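Local coordinates for uncharacterized protein (Bacteroides ovatus, PDB 4DQA) that is of unknown function but, with an N-terminal E-set-like domain and a concanavalin A-like lectin domain, probably binds carbohydrate, at residues Phe29-Arg34 with Ala129-Ser134; Ser46-Glu51 with Pro112-Ser117; Asn147-Val152 with Thr339-Thr344; Thr179-Glu184 with Met262-Gly267. One frame throughout, in Å; residues are numbered along the deposited sequence.

Contact 1. Residues Phe29-Arg34 with Ala129-Ser134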
loop_
_atom_site.group_PDB
_atom_site.type_symbol
_atom_site.label_atom_id
_atom_site.label_comp_id
_atom_site.label_asym_id
_atom_site.label_seq_id
_atom_site.Cartn_x
_atom_site.Cartn_y
_atom_site.Cartn_z
ATOM N N PHE A 29 -13.442 10.263 23.076
ATOM C CA PHE A 29 -13.786 9.027 23.753
ATOM C C PHE A 29 -13.568 9.146 25.262
ATOM O O PHE A 29 -12.892 10.073 25.747
ATOM C CB PHE A 29 -12.996 7.841 23.154
ATOM C CG PHE A 29 -11.505 7.905 23.382
ATOM C CD1 PHE A 29 -10.940 7.345 24.507
ATOM C CD2 PHE A 29 -10.669 8.503 22.458
ATOM C CE1 PHE A 29 -9.574 7.387 24.727
ATOM C CE2 PHE A 29 -9.303 8.537 22.677
ATOM C CZ PHE A 29 -8.762 7.985 23.811
ATOM N N ASP A 30 -14.156 8.206 25.988
ATOM C CA ASP A 30 -14.172 8.204 27.442
ATOM C C ASP A 30 -12.989 7.412 27.961
ATOM O O ASP A 30 -12.649 6.350 27.423
ATOM C CB ASP A 30 -15.473 7.585 27.952
ATOM C CG ASP A 30 -16.701 8.431 27.617
ATOM O OD1 ASP A 30 -16.565 9.662 27.452
ATOM O OD2 ASP A 30 -17.806 7.857 27.522
ATOM N N LEU A 31 -12.379 7.934 29.012
ATOM C CA LEU A 31 -11.266 7.292 29.682
ATOM C C LEU A 31 -11.631 7.105 31.146
ATOM O O LEU A 31 -11.860 8.093 31.871
ATOM C CB LEU A 31 -10.015 8.147 29.552
ATOM C CG LEU A 31 -8.758 7.574 30.187
ATOM C CD1 LEU A 31 -8.374 6.297 29.459
ATOM C CD2 LEU A 31 -7.664 8.629 30.133
ATOM N N VAL A 32 -11.668 5.843 31.579
ATOM C CA VAL A 32 -12.047 5.465 32.933
ATOM C C VAL A 32 -11.127 4.368 33.467
ATOM O O VAL A 32 -10.887 3.360 32.796
ATOM C CB VAL A 32 -13.502 4.951 32.960
ATOM C CG1 VAL A 32 -13.899 4.497 34.340
ATOM C CG2 VAL A 32 -14.451 6.040 32.490
ATOM N N SER A 33 -10.605 4.580 34.665
ATOM C CA SER A 33 -9.880 3.564 35.392
ATOM C C SER A 33 -10.721 3.104 36.566
ATOM O O SER A 33 -11.776 3.679 36.833
ATOM C CB SER A 33 -8.543 4.127 35.881
ATOM O OG SER A 33 -8.719 5.252 36.724
ATOM N N ARG A 34 -10.278 2.054 37.251
ATOM C CA ARG A 34 -11.025 1.535 38.404
ATOM C C ARG A 34 -10.127 0.988 39.510
ATOM O O ARG A 34 -8.927 0.809 39.339
ATOM C CB ARG A 34 -11.995 0.431 37.982
ATOM C CG ARG A 34 -11.343 -0.778 37.335
ATOM C CD ARG A 34 -12.306 -1.949 37.322
ATOM N NE ARG A 34 -12.523 -2.463 38.666
ATOM C CZ ARG A 34 -13.326 -3.479 38.966
ATOM N NH1 ARG A 34 -14.025 -4.089 38.012
ATOM N NH2 ARG A 34 -13.435 -3.878 40.225
ATOM N N ALA A 129 -4.130 1.625 28.993
ATOM C CA ALA A 129 -5.289 1.370 28.156
ATOM C C ALA A 129 -4.868 1.685 26.718
ATOM O O ALA A 129 -4.270 2.742 26.466
ATOM C CB ALA A 129 -6.459 2.261 28.582
ATOM N N TYR A 130 -5.189 0.787 25.792
ATOM C CA TYR A 130 -4.776 0.949 24.400
ATOM C C TYR A 130 -5.973 1.265 23.523
ATOM O O TYR A 130 -6.967 0.539 23.521
ATOM C CB TYR A 130 -4.098 -0.324 23.887
ATOM C CG TYR A 130 -2.864 -0.742 24.644
ATOM C CD1 TYR A 130 -2.960 -1.465 25.830
ATOM C CD2 TYR A 130 -1.601 -0.440 24.171
ATOM C CE1 TYR A 130 -1.849 -1.851 26.521
ATOM C CE2 TYR A 130 -0.479 -0.842 24.854
ATOM C CZ TYR A 130 -0.608 -1.529 26.045
ATOM O OH TYR A 130 0.519 -1.926 26.756
ATOM N N PHE A 131 -5.905 2.391 22.835
ATOM C CA PHE A 131 -6.957 2.796 21.928
ATOM C C PHE A 131 -6.406 2.742 20.514
ATOM O O PHE A 131 -5.429 3.396 20.205
ATOM C CB PHE A 131 -7.420 4.201 22.286
ATOM C CG PHE A 131 -7.966 4.291 23.691
ATOM C CD1 PHE A 131 -9.311 4.017 23.951
ATOM C CD2 PHE A 131 -7.130 4.570 24.743
ATOM C CE1 PHE A 131 -9.806 4.078 25.255
ATOM C CE2 PHE A 131 -7.622 4.631 26.050
ATOM C CZ PHE A 131 -8.954 4.371 26.298
ATOM N N PHE A 132 -7.039 1.936 19.677
ATOM C CA PHE A 132 -6.545 1.679 18.335
ATOM C C PHE A 132 -7.431 2.388 17.318
ATOM O O PHE A 132 -8.661 2.475 17.466
ATOM C CB PHE A 132 -6.527 0.183 18.072
ATOM C CG PHE A 132 -5.601 -0.571 18.968
ATOM C CD1 PHE A 132 -4.246 -0.571 18.729
ATOM C CD2 PHE A 132 -6.079 -1.291 20.045
ATOM C CE1 PHE A 132 -3.386 -1.273 19.536
ATOM C CE2 PHE A 132 -5.224 -1.994 20.860
ATOM C CZ PHE A 132 -3.868 -1.984 20.610
ATOM N N PHE A 133 -6.789 2.919 16.283
ATOM C CA PHE A 133 -7.489 3.682 15.254
ATOM C C PHE A 133 -7.046 3.160 13.902
ATOM O O PHE A 133 -5.855 3.123 13.593
ATOM C CB PHE A 133 -7.158 5.166 15.382
ATOM C CG PHE A 133 -7.464 5.729 16.723
ATOM C CD1 PHE A 133 -6.552 5.591 17.770
ATOM C CD2 PHE A 133 -8.667 6.372 16.974
ATOM C CE1 PHE A 133 -6.836 6.096 19.025
ATOM C CE2 PHE A 133 -8.946 6.873 18.234
ATOM C CZ PHE A 133 -8.034 6.729 19.255
ATOM N N SER A 134 -8.004 2.704 13.106
ATOM C CA SER A 134 -7.682 2.216 11.784
ATOM C C SER A 134 -8.061 3.288 10.771
ATOM O O SER A 134 -9.083 3.975 10.908
ATOM C CB SER A 134 -8.424 0.917 11.509
ATOM O OG SER A 134 -9.807 1.049 11.797
#
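Phe29 and Phe131 meet ring to ring, and that aromatic pair carries most of the contact. CE1 of Phe29 sits over the centre of the Phe131 ring, 3.2 Å above its plane. With the two planes 35° apart and the centroids separated by 4.2 Å, the pair is neither a parallel stack nor a T; one corner of the Phe29 ring dips into the face of its partner. CE1 of Phe29 comes to 3.4 Å from CE1 of Phe131, a snug fit for two ring carbons. The torsion of Phe29 places CG between its own backbone N and carbonyl carbon (chi1 66°), which swings the ring across to the opposing strand.

Two lesser carbon contacts flank the pair. Leu31 brings CD1 to the rim of the Phe131 ring, near its plane, 3.7 Å from CZ. Farther along, CE2 of Phe29 lies 4.1 Å from CZ of Phe133, at that ring's edge. Side chain meets side chain here through carbon alone.

Leu111 and Val95 also press on Phe29, while Phe18 adjoins both Phe131 and Phe133. The strand axes run nearly antiparallel but stay 10.3 Å apart, too far for backbone pairing. Strands 27-35 and 128-135 belong to different sheets, and their inward side chains fill the space between them: the aromatic core of a two-sheet beta sandwich, consistent with an E-set domain.

Contact 2. Residues Ser46-Glu51 with Pro112-Ser117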
loop_
_atom_site.group_PDB
_atom_site.type_symbol
_atom_site.label_atom_id
_atom_site.label_comp_id
_atom_site.label_asym_id
_atom_site.label_seq_id
_atom_site.Cartn_x
_atom_site.Cartn_y
_atom_site.Cartn_z
ATOM N N SER A 46 -4.655 10.125 37.985
ATOM C CA SER A 46 -4.361 11.015 36.879
ATOM C C SER A 46 -3.885 10.208 35.699
ATOM O O SER A 46 -3.625 9.007 35.817
ATOM C CB SER A 46 -3.331 12.070 37.255
ATOM O OG SER A 46 -2.032 11.494 37.412
ATOM N N TYR A 47 -3.766 10.868 34.564
ATOM C CA TYR A 47 -3.466 10.178 33.320
ATOM C C TYR A 47 -2.369 10.856 32.534
ATOM O O TYR A 47 -2.140 12.068 32.642
ATOM C CB TYR A 47 -4.735 10.100 32.456
ATOM C CG TYR A 47 -5.888 9.410 33.146
ATOM C CD1 TYR A 47 -5.946 8.019 33.202
ATOM C CD2 TYR A 47 -6.910 10.125 33.760
ATOM C CE1 TYR A 47 -6.969 7.376 33.848
ATOM C CE2 TYR A 47 -7.954 9.480 34.397
ATOM C CZ TYR A 47 -7.974 8.102 34.439
ATOM O OH TYR A 47 -9.021 7.461 35.080
ATOM N N SER A 48 -1.717 10.072 31.692
ATOM C CA SER A 48 -0.740 10.615 30.768
ATOM C C SER A 48 -0.655 9.724 29.547
ATOM O O SER A 48 -1.087 8.575 29.576
ATOM C CB SER A 48 0.632 10.692 31.413
ATOM O OG SER A 48 1.111 9.386 31.733
ATOM N N VAL A 49 -0.099 10.247 28.466
ATOM C CA VAL A 49 0.179 9.405 27.299
ATOM C C VAL A 49 1.422 8.603 27.599
ATOM O O VAL A 49 2.436 9.135 28.068
ATOM C CB VAL A 49 0.371 10.253 26.058
ATOM C CG1 VAL A 49 0.760 9.384 24.853
ATOM C CG2 VAL A 49 -0.887 11.072 25.772
ATOM N N ALA A 50 1.352 7.296 27.396
ATOM C CA ALA A 50 2.469 6.432 27.696
ATOM C C ALA A 50 3.633 6.635 26.724
ATOM O O ALA A 50 3.469 7.182 25.647
ATOM C CB ALA A 50 2.033 4.974 27.649
ATOM N N GLU A 51 4.796 6.163 27.128
ATOM C CA GLU A 51 5.991 6.257 26.303
ATOM C C GLU A 51 5.826 5.492 24.993
ATOM O O GLU A 51 5.217 4.425 24.962
ATOM C CB GLU A 51 7.178 5.670 27.057
ATOM C CG GLU A 51 7.591 6.451 28.306
ATOM C CD GLU A 51 8.488 7.638 27.994
ATOM O OE1 GLU A 51 8.457 8.151 26.849
ATOM O OE2 GLU A 51 9.247 8.051 28.895
ATOM N N PRO A 112 -1.722 4.953 23.619
ATOM C CA PRO A 112 -1.667 4.233 24.885
ATOM C C PRO A 112 -1.750 5.222 26.023
ATOM O O PRO A 112 -0.958 6.159 26.048
ATOM C CB PRO A 112 -0.297 3.557 24.844
ATOM C CG PRO A 112 0.556 4.495 24.034
ATOM C CD PRO A 112 -0.380 5.203 23.066
HETATM N N MSE A 113 -2.730 5.055 26.904
HETATM C CA MSE A 113 -2.888 5.948 28.045
HETATM C C MSE A 113 -2.503 5.244 29.341
HETATM O O MSE A 113 -2.957 4.145 29.613
HETATM C CB MSE A 113 -4.337 6.391 28.159
HETATM C CG MSE A 113 -4.906 7.103 26.943
HETATM SE SE MSE A 113 -4.012 8.808 26.641
HETATM C CE MSE A 113 -3.975 9.506 28.390
ATOM N N ARG A 114 -1.682 5.905 30.141
ATOM C CA ARG A 114 -1.269 5.397 31.426
ATOM C C ARG A 114 -2.088 6.022 32.516
ATOM O O ARG A 114 -2.407 7.203 32.449
ATOM C CB ARG A 114 0.199 5.739 31.665
ATOM C CG ARG A 114 0.750 5.171 32.949
ATOM C CD ARG A 114 2.244 5.315 32.993
ATOM N NE ARG A 114 2.955 4.403 32.094
ATOM C CZ ARG A 114 3.392 3.192 32.440
ATOM N NH1 ARG A 114 3.149 2.719 33.661
ATOM N NH2 ARG A 114 4.079 2.453 31.566
ATOM N N VAL A 115 -2.427 5.228 33.527
ATOM C CA VAL A 115 -3.039 5.767 34.737
ATOM C C VAL A 115 -2.014 5.778 35.869
ATOM O O VAL A 115 -1.151 4.885 35.980
ATOM C CB VAL A 115 -4.342 5.002 35.139
ATOM C CG1 VAL A 115 -4.041 3.540 35.471
ATOM C CG2 VAL A 115 -5.043 5.683 36.315
ATOM N N HIS A 116 -2.119 6.797 36.717
ATOM C CA HIS A 116 -1.275 7.031 37.870
ATOM C C HIS A 116 -2.203 7.288 39.063
ATOM O O HIS A 116 -3.378 7.649 38.887
ATOM C CB HIS A 116 -0.435 8.304 37.681
ATOM C CG HIS A 116 0.312 8.383 36.394
ATOM N ND1 HIS A 116 1.528 7.771 36.186
ATOM C CD2 HIS A 116 0.008 9.013 35.236
ATOM C CE1 HIS A 116 1.930 8.008 34.951
ATOM N NE2 HIS A 116 1.040 8.785 34.363
ATOM N N SER A 117 -1.682 7.162 40.282
ATOM C CA SER A 117 -2.452 7.549 41.442
ATOM C C SER A 117 -1.548 8.123 42.513
ATOM O O SER A 117 -0.480 7.585 42.778
ATOM C CB SER A 117 -3.217 6.352 42.031
ATOM O OG SER A 117 -3.964 6.722 43.191
HETATM O O HOH W 1 4.958 4.731 29.897
#
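Ser48 and His116 join through their side chains across one face of an antiparallel strand pair. Following His116 outward, CB lies 3.6 Å from Ser46 OG, its directly opposed neighbour. CG is close to both Ser46 OG and Ser46 O. CD2 is about equally far from that carbonyl O and from Ser48 OG, and CE1 also neighbours the Ser48 hydroxyl. NE2 finishes the path 2.7 Å from Ser48 OG, a hydrogen bond in which either atom could be the donor. The hydroxyl comes in at the ring edge, near its plane. CG of His116 stands anti to the carbonyl carbon (chi1 -51°), turning the ring back along the sheet so that it reaches Ser48, two residues beyond Ser46.

Beneath these side chains the backbones pair at Ser46 with His116 and at Ser48 with Arg114, two bonds each. Ala50 N extends the ladder to Pro112 O, 2.9 Å and nearly straight at 171°. Beyond it, a water accepts from both Glu51 N and Arg114 NH2, linking the loop to the strand's arginine.

The face bearing Tyr47, Val49, Met113 and Val115 is mainly apolar. Tyr47 and Val115 run side by side, CE1 to CG2 3.6 Å; the exception is the Tyr47 hydroxyl, which bonds Ser33 of the facing sheet. Selenomethionine Met113 bends at its second and third torsions and brings CE within 3.3 Å of Ser48 O. The pair is thus two-sided: largely apolar side chains turn to the domain interior, whereas hydroxyl, imidazole and guanidinium occupy the other face, where the histidine-serine bond ties neighbouring strands and could bias the imidazole's tautomer.

Contact 3. Residues Asn147-Val152 with Thr339-Thr344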
loop_
_atom_site.group_PDB
_atom_site.type_symbol
_atom_site.label_atom_id
_atom_site.label_comp_id
_atom_site.label_asym_id
_atom_site.label_seq_id
_atom_site.Cartn_x
_atom_site.Cartn_y
_atom_site.Cartn_z
ATOM N N ASN A 147 -5.970 2.947 -26.418
ATOM C CA ASN A 147 -4.997 3.443 -27.395
ATOM C C ASN A 147 -4.190 4.631 -26.845
ATOM O O ASN A 147 -4.073 5.686 -27.467
ATOM C CB ASN A 147 -5.650 3.796 -28.729
ATOM C CG ASN A 147 -4.656 3.787 -29.874
ATOM O OD1 ASN A 147 -3.699 3.009 -29.875
ATOM N ND2 ASN A 147 -4.875 4.648 -30.853
ATOM N N HIS A 148 -3.656 4.423 -25.645
ATOM C CA HIS A 148 -2.807 5.360 -24.922
ATOM C C HIS A 148 -1.501 4.729 -24.537
ATOM O O HIS A 148 -1.416 3.544 -24.200
ATOM C CB HIS A 148 -3.553 5.871 -23.680
ATOM C CG HIS A 148 -4.771 6.636 -24.036
ATOM N ND1 HIS A 148 -5.986 6.037 -24.235
ATOM C CD2 HIS A 148 -4.927 7.930 -24.386
ATOM C CE1 HIS A 148 -6.870 6.946 -24.625
ATOM N NE2 HIS A 148 -6.245 8.097 -24.722
ATOM N N TYR A 149 -0.451 5.542 -24.578
ATOM C CA TYR A 149 0.890 5.105 -24.268
ATOM C C TYR A 149 1.528 6.047 -23.258
ATOM O O TYR A 149 1.173 7.241 -23.170
ATOM C CB TYR A 149 1.777 5.096 -25.523
ATOM C CG TYR A 149 2.045 6.465 -26.095
ATOM C CD1 TYR A 149 3.120 7.220 -25.647
ATOM C CD2 TYR A 149 1.233 7.006 -27.080
ATOM C CE1 TYR A 149 3.360 8.491 -26.157
ATOM C CE2 TYR A 149 1.496 8.298 -27.587
ATOM C CZ TYR A 149 2.547 9.006 -27.108
ATOM O OH TYR A 149 2.806 10.290 -27.596
ATOM N N ILE A 150 2.487 5.505 -22.502
ATOM C CA ILE A 150 3.502 6.295 -21.835
ATOM C C ILE A 150 4.849 5.781 -22.285
ATOM O O ILE A 150 5.144 4.592 -22.111
ATOM C CB ILE A 150 3.406 6.212 -20.316
ATOM C CG1 ILE A 150 2.001 6.520 -19.822
ATOM C CG2 ILE A 150 4.401 7.171 -19.691
ATOM C CD1 ILE A 150 1.821 6.298 -18.341
ATOM N N SER A 151 5.630 6.652 -22.911
ATOM C CA SER A 151 6.999 6.354 -23.335
ATOM C C SER A 151 7.928 6.771 -22.194
ATOM O O SER A 151 7.940 7.928 -21.793
ATOM C CB SER A 151 7.354 7.128 -24.596
ATOM O OG SER A 151 8.748 7.056 -24.935
ATOM N N VAL A 152 8.717 5.824 -21.690
ATOM C CA VAL A 152 9.638 6.037 -20.560
ATOM C C VAL A 152 11.090 5.857 -20.943
ATOM O O VAL A 152 11.495 4.845 -21.515
ATOM C CB VAL A 152 9.311 5.024 -19.443
ATOM C CG1 VAL A 152 10.322 5.125 -18.315
ATOM C CG2 VAL A 152 7.900 5.190 -18.949
ATOM N N THR A 339 6.527 10.508 -21.763
ATOM C CA THR A 339 5.822 11.180 -22.846
ATOM C C THR A 339 4.541 10.405 -23.088
ATOM O O THR A 339 4.539 9.153 -23.113
ATOM C CB THR A 339 6.683 11.221 -24.130
ATOM O OG1 THR A 339 7.831 12.067 -23.891
ATOM C CG2 THR A 339 5.923 11.817 -25.310
ATOM N N THR A 340 3.426 11.108 -23.239
ATOM C CA THR A 340 2.133 10.441 -23.326
ATOM C C THR A 340 1.156 11.227 -24.172
ATOM O O THR A 340 1.285 12.446 -24.314
ATOM C CB THR A 340 1.529 10.226 -21.906
ATOM O OG1 THR A 340 0.279 9.554 -21.992
ATOM C CG2 THR A 340 1.321 11.550 -21.205
ATOM N N ASN A 341 0.188 10.518 -24.754
ATOM C CA ASN A 341 -0.947 11.170 -25.377
ATOM C C ASN A 341 -2.065 11.524 -24.403
ATOM O O ASN A 341 -3.095 12.077 -24.801
ATOM C CB ASN A 341 -1.458 10.405 -26.610
ATOM C CG ASN A 341 -1.895 8.990 -26.326
ATOM O OD1 ASN A 341 -1.485 8.357 -25.362
ATOM N ND2 ASN A 341 -2.759 8.485 -27.193
ATOM N N GLY A 342 -1.830 11.254 -23.123
ATOM C CA GLY A 342 -2.696 11.734 -22.053
ATOM C C GLY A 342 -3.456 10.597 -21.408
ATOM O O GLY A 342 -4.176 9.884 -22.083
ATOM N N ILE A 343 -3.298 10.456 -20.109
ATOM C CA ILE A 343 -3.947 9.390 -19.368
ATOM C C ILE A 343 -5.110 10.003 -18.601
ATOM O O ILE A 343 -4.922 10.696 -17.585
ATOM C CB ILE A 343 -2.982 8.687 -18.427
ATOM C CG1 ILE A 343 -1.753 8.148 -19.173
ATOM C CG2 ILE A 343 -3.717 7.531 -17.729
ATOM C CD1 ILE A 343 -2.029 7.291 -20.406
ATOM N N THR A 344 -6.327 9.803 -19.086
ATOM C CA THR A 344 -7.500 10.301 -18.398
ATOM C C THR A 344 -7.718 9.499 -17.126
ATOM O O THR A 344 -7.707 8.250 -17.159
ATOM C CB THR A 344 -8.713 10.202 -19.287
ATOM O OG1 THR A 344 -8.463 10.956 -20.479
ATOM C CG2 THR A 344 -9.945 10.745 -18.590
#
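The Tyr149 ring lies against the backbone of Thr340-Asn341: Asn341 N sits over one face, 3.6 Å above the plane and offset toward the rim. Ser151 N lies at the ring's edge, in its plane. The Asn341 amide is turned only 14° from the ring, so the two flat groups are nearly parallel, with CG of Asn341 3.7 Å from Tyr149 CE2. Tyr270 stacks on the Tyr149 ring as well. The His148 ring is inclined at 40° to the same amide, and its CD2 approaches Gly342 O to 3.1 Å.

Both ends of the Asn341 amide are used. ND2 donates to Asn147 O, in the plane of that carbonyl and on a lone pair, while OD1 accepts from Tyr149 N at 3.1 Å. CG lies between the backbone N and the carbonyl carbon (chi1 59°), which folds the amide over the opposite chain; the two bonds then fix its rotation. Thr340 OG1 donates a hydrogen bond to Tyr149 O at 2.7 Å and accepts from Gly342 N, closing an ST turn. Ile150 CD1 packs on CG1 of Ile343.

Beside these side-chain bonds, Ser151 and Thr339 form an antiparallel hydrogen-bonded pair, the shorter bond being Ser151 N to Thr339 O at 2.7 Å. Here strand 150-152 starts beside the end of its antiparallel neighbour 337-340, consistent with a concanavalin A-like jelly roll.

Contact 4. Residues Thr179-Glu184 with Met262-Gly267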
loop_
_atom_site.group_PDB
_atom_site.type_symbol
_atom_site.label_atom_id
_atom_site.label_comp_id
_atom_site.label_asym_id
_atom_site.label_seq_id
_atom_site.Cartn_x
_atom_site.Cartn_y
_atom_site.Cartn_z
ATOM N N THR A 179 -0.516 -4.983 -24.568
ATOM C CA THR A 179 0.688 -4.539 -23.867
ATOM C C THR A 179 0.379 -4.058 -22.458
ATOM O O THR A 179 -0.474 -3.185 -22.286
ATOM C CB THR A 179 1.307 -3.345 -24.612
ATOM O OG1 THR A 179 1.647 -3.752 -25.919
ATOM C CG2 THR A 179 2.564 -2.836 -23.929
ATOM N N ILE A 180 1.087 -4.576 -21.458
ATOM C CA ILE A 180 1.053 -3.953 -20.128
ATOM C C ILE A 180 2.206 -2.976 -20.048
ATOM O O ILE A 180 1.991 -1.770 -20.081
ATOM C CB ILE A 180 1.051 -4.959 -19.007
ATOM C CG1 ILE A 180 -0.210 -5.813 -19.100
ATOM C CG2 ILE A 180 1.032 -4.218 -17.640
ATOM C CD1 ILE A 180 -0.175 -7.023 -18.179
HETATM N N MSE A 181 3.433 -3.463 -19.975
HETATM C CA MSE A 181 4.592 -2.589 -19.834
HETATM C C MSE A 181 5.879 -3.297 -20.259
HETATM O O MSE A 181 6.000 -4.510 -20.056
HETATM C CB MSE A 181 4.702 -2.146 -18.363
HETATM C CG MSE A 181 4.590 -3.308 -17.367
HETATM SE SE MSE A 181 4.167 -2.853 -15.503
HETATM C CE MSE A 181 5.750 -1.773 -15.132
ATOM N N GLY A 182 6.853 -2.545 -20.771
ATOM C CA GLY A 182 8.177 -3.075 -21.000
ATOM C C GLY A 182 8.774 -2.634 -22.313
ATOM O O GLY A 182 8.266 -1.687 -22.947
ATOM N N THR A 183 9.809 -3.359 -22.720
ATOM C CA THR A 183 10.595 -3.039 -23.879
ATOM C C THR A 183 10.442 -4.149 -24.893
ATOM O O THR A 183 10.988 -5.234 -24.737
ATOM C CB THR A 183 12.053 -2.826 -23.470
ATOM O OG1 THR A 183 12.072 -1.819 -22.447
ATOM C CG2 THR A 183 12.915 -2.394 -24.659
ATOM N N GLU A 184 9.661 -3.888 -25.934
ATOM C CA GLU A 184 9.376 -4.895 -26.946
ATOM C C GLU A 184 10.640 -5.458 -27.569
ATOM O O GLU A 184 11.575 -4.725 -27.917
ATOM C CB GLU A 184 8.439 -4.321 -28.017
ATOM C CG GLU A 184 8.223 -5.214 -29.261
ATOM C CD GLU A 184 7.608 -6.563 -28.988
ATOM O OE1 GLU A 184 7.101 -6.777 -27.864
ATOM O OE2 GLU A 184 7.647 -7.416 -29.909
HETATM N N MSE A 262 13.123 0.808 -29.384
HETATM C CA MSE A 262 12.083 1.812 -29.154
HETATM C C MSE A 262 11.934 2.175 -27.679
HETATM O O MSE A 262 11.250 3.162 -27.308
HETATM C CB MSE A 262 10.742 1.273 -29.646
HETATM C CG MSE A 262 10.023 0.379 -28.626
HETATM SE SE MSE A 262 10.815 -1.402 -28.495
HETATM C CE MSE A 262 10.386 -2.010 -30.279
ATOM N N GLY A 263 12.563 1.365 -26.829
ATOM C CA GLY A 263 12.596 1.648 -25.425
ATOM C C GLY A 263 11.325 1.181 -24.749
ATOM O O GLY A 263 10.541 0.398 -25.300
ATOM N N PHE A 264 11.140 1.684 -23.554
ATOM C CA PHE A 264 10.148 1.200 -22.627
ATOM C C PHE A 264 8.823 1.921 -22.857
ATOM O O PHE A 264 8.772 3.150 -22.956
ATOM C CB PHE A 264 10.651 1.451 -21.205
ATOM C CG PHE A 264 9.909 0.720 -20.127
ATOM C CD1 PHE A 264 8.718 1.223 -19.613
ATOM C CD2 PHE A 264 10.427 -0.438 -19.562
ATOM C CE1 PHE A 264 8.024 0.573 -18.601
ATOM C CE2 PHE A 264 9.733 -1.088 -18.536
ATOM C CZ PHE A 264 8.547 -0.577 -18.048
ATOM N N TYR A 265 7.750 1.149 -22.889
ATOM C CA TYR A 265 6.398 1.686 -23.021
ATOM C C TYR A 265 5.464 1.082 -22.010
ATOM O O TYR A 265 5.624 -0.080 -21.617
ATOM C CB TYR A 265 5.812 1.398 -24.413
ATOM C CG TYR A 265 6.237 2.392 -25.466
ATOM C CD1 TYR A 265 5.597 3.624 -25.548
ATOM C CD2 TYR A 265 7.289 2.142 -26.328
ATOM C CE1 TYR A 265 5.981 4.552 -26.508
ATOM C CE2 TYR A 265 7.689 3.081 -27.292
ATOM C CZ TYR A 265 7.018 4.300 -27.345
ATOM O OH TYR A 265 7.442 5.207 -28.324
ATOM N N ILE A 266 4.463 1.871 -21.621
ATOM C CA ILE A 266 3.315 1.388 -20.861
ATOM C C ILE A 266 2.084 1.542 -21.745
ATOM O O ILE A 266 1.867 2.586 -22.364
ATOM C CB ILE A 266 3.112 2.197 -19.551
ATOM C CG1 ILE A 266 4.334 2.010 -18.652
ATOM C CG2 ILE A 266 1.830 1.771 -18.844
ATOM C CD1 ILE A 266 4.461 3.068 -17.567
ATOM N N GLY A 267 1.295 0.479 -21.875
ATOM C CA GLY A 267 -0.030 0.568 -22.474
ATOM C C GLY A 267 -0.150 0.435 -23.976
ATOM O O GLY A 267 -1.235 0.099 -24.450
HETATM O O HOH W 2 8.327 -1.330 -25.802
#
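Gly182 sets its CA over one face of the Phe264 ring in the tight part of this contact. The CA stands 3.5 Å above the ring plane, offset toward the rim, a CH-pi contact 3.8 Å from the centroid. Phe264 has CG anti to its backbone N (chi1 -166°), which brings the ring face under the glycine; Phe154 and Tyr165 meet the same ring edge-to-face. With no side chain on Gly182, its CA meets the ring directly.

Gly182 and Tyr265 exchange two backbone hydrogen bonds, each 2.9 Å, and Gly267 N reaches Ile180 O at 3.0 Å, from above the plane of that carbonyl. Met181 CB touches both Phe264 CZ and Ile266 CG1, each 4.2 Å away. A classic beta bulge at Ile180 and Met181, opposite Leu189, accompanies the corner the chain turns here.

Toward Glu184 direct bonds give way to a water that donates to Gly182 O and Gly263 O and accepts from Glu184 N. Selenomethionine Met262, partly exposed, curls its bent chain so that SE lies 3.5 Å from Glu184 O and CE beside Glu184 CB. The carboxylate itself leads away to a salt bridge with Arg277. Hence the buried end is joined by direct amide bonds and an aromatic face, while the partly exposed end is linked by a bridging water and the Met262 chain, with the ionic partner lying outside both segments.

In the fold
Contacts 1 and 2 share the N-terminal domain, contacts 3 and 4 the lectin-like domain; contacts 1 and 3 have centres about 50 Å apart. Contact 1 is the core between sheets, built mainly of aromatic rings, with a leucine. Contact 2 lies within one of those sheets, and strands 107-117 and 128-135 run as neighbours there, so the two meet directly. In the lectin-like domain, strands 150-152 and 264-266 pair, putting contacts 3 and 4 in adjoining places. Contact 4 is the more buried and relies on glycine and backbone bonds; contact 3, partly exposed, uses a side-chain amide and a hydroxyl, contact 2 a hydroxyl and an imidazole.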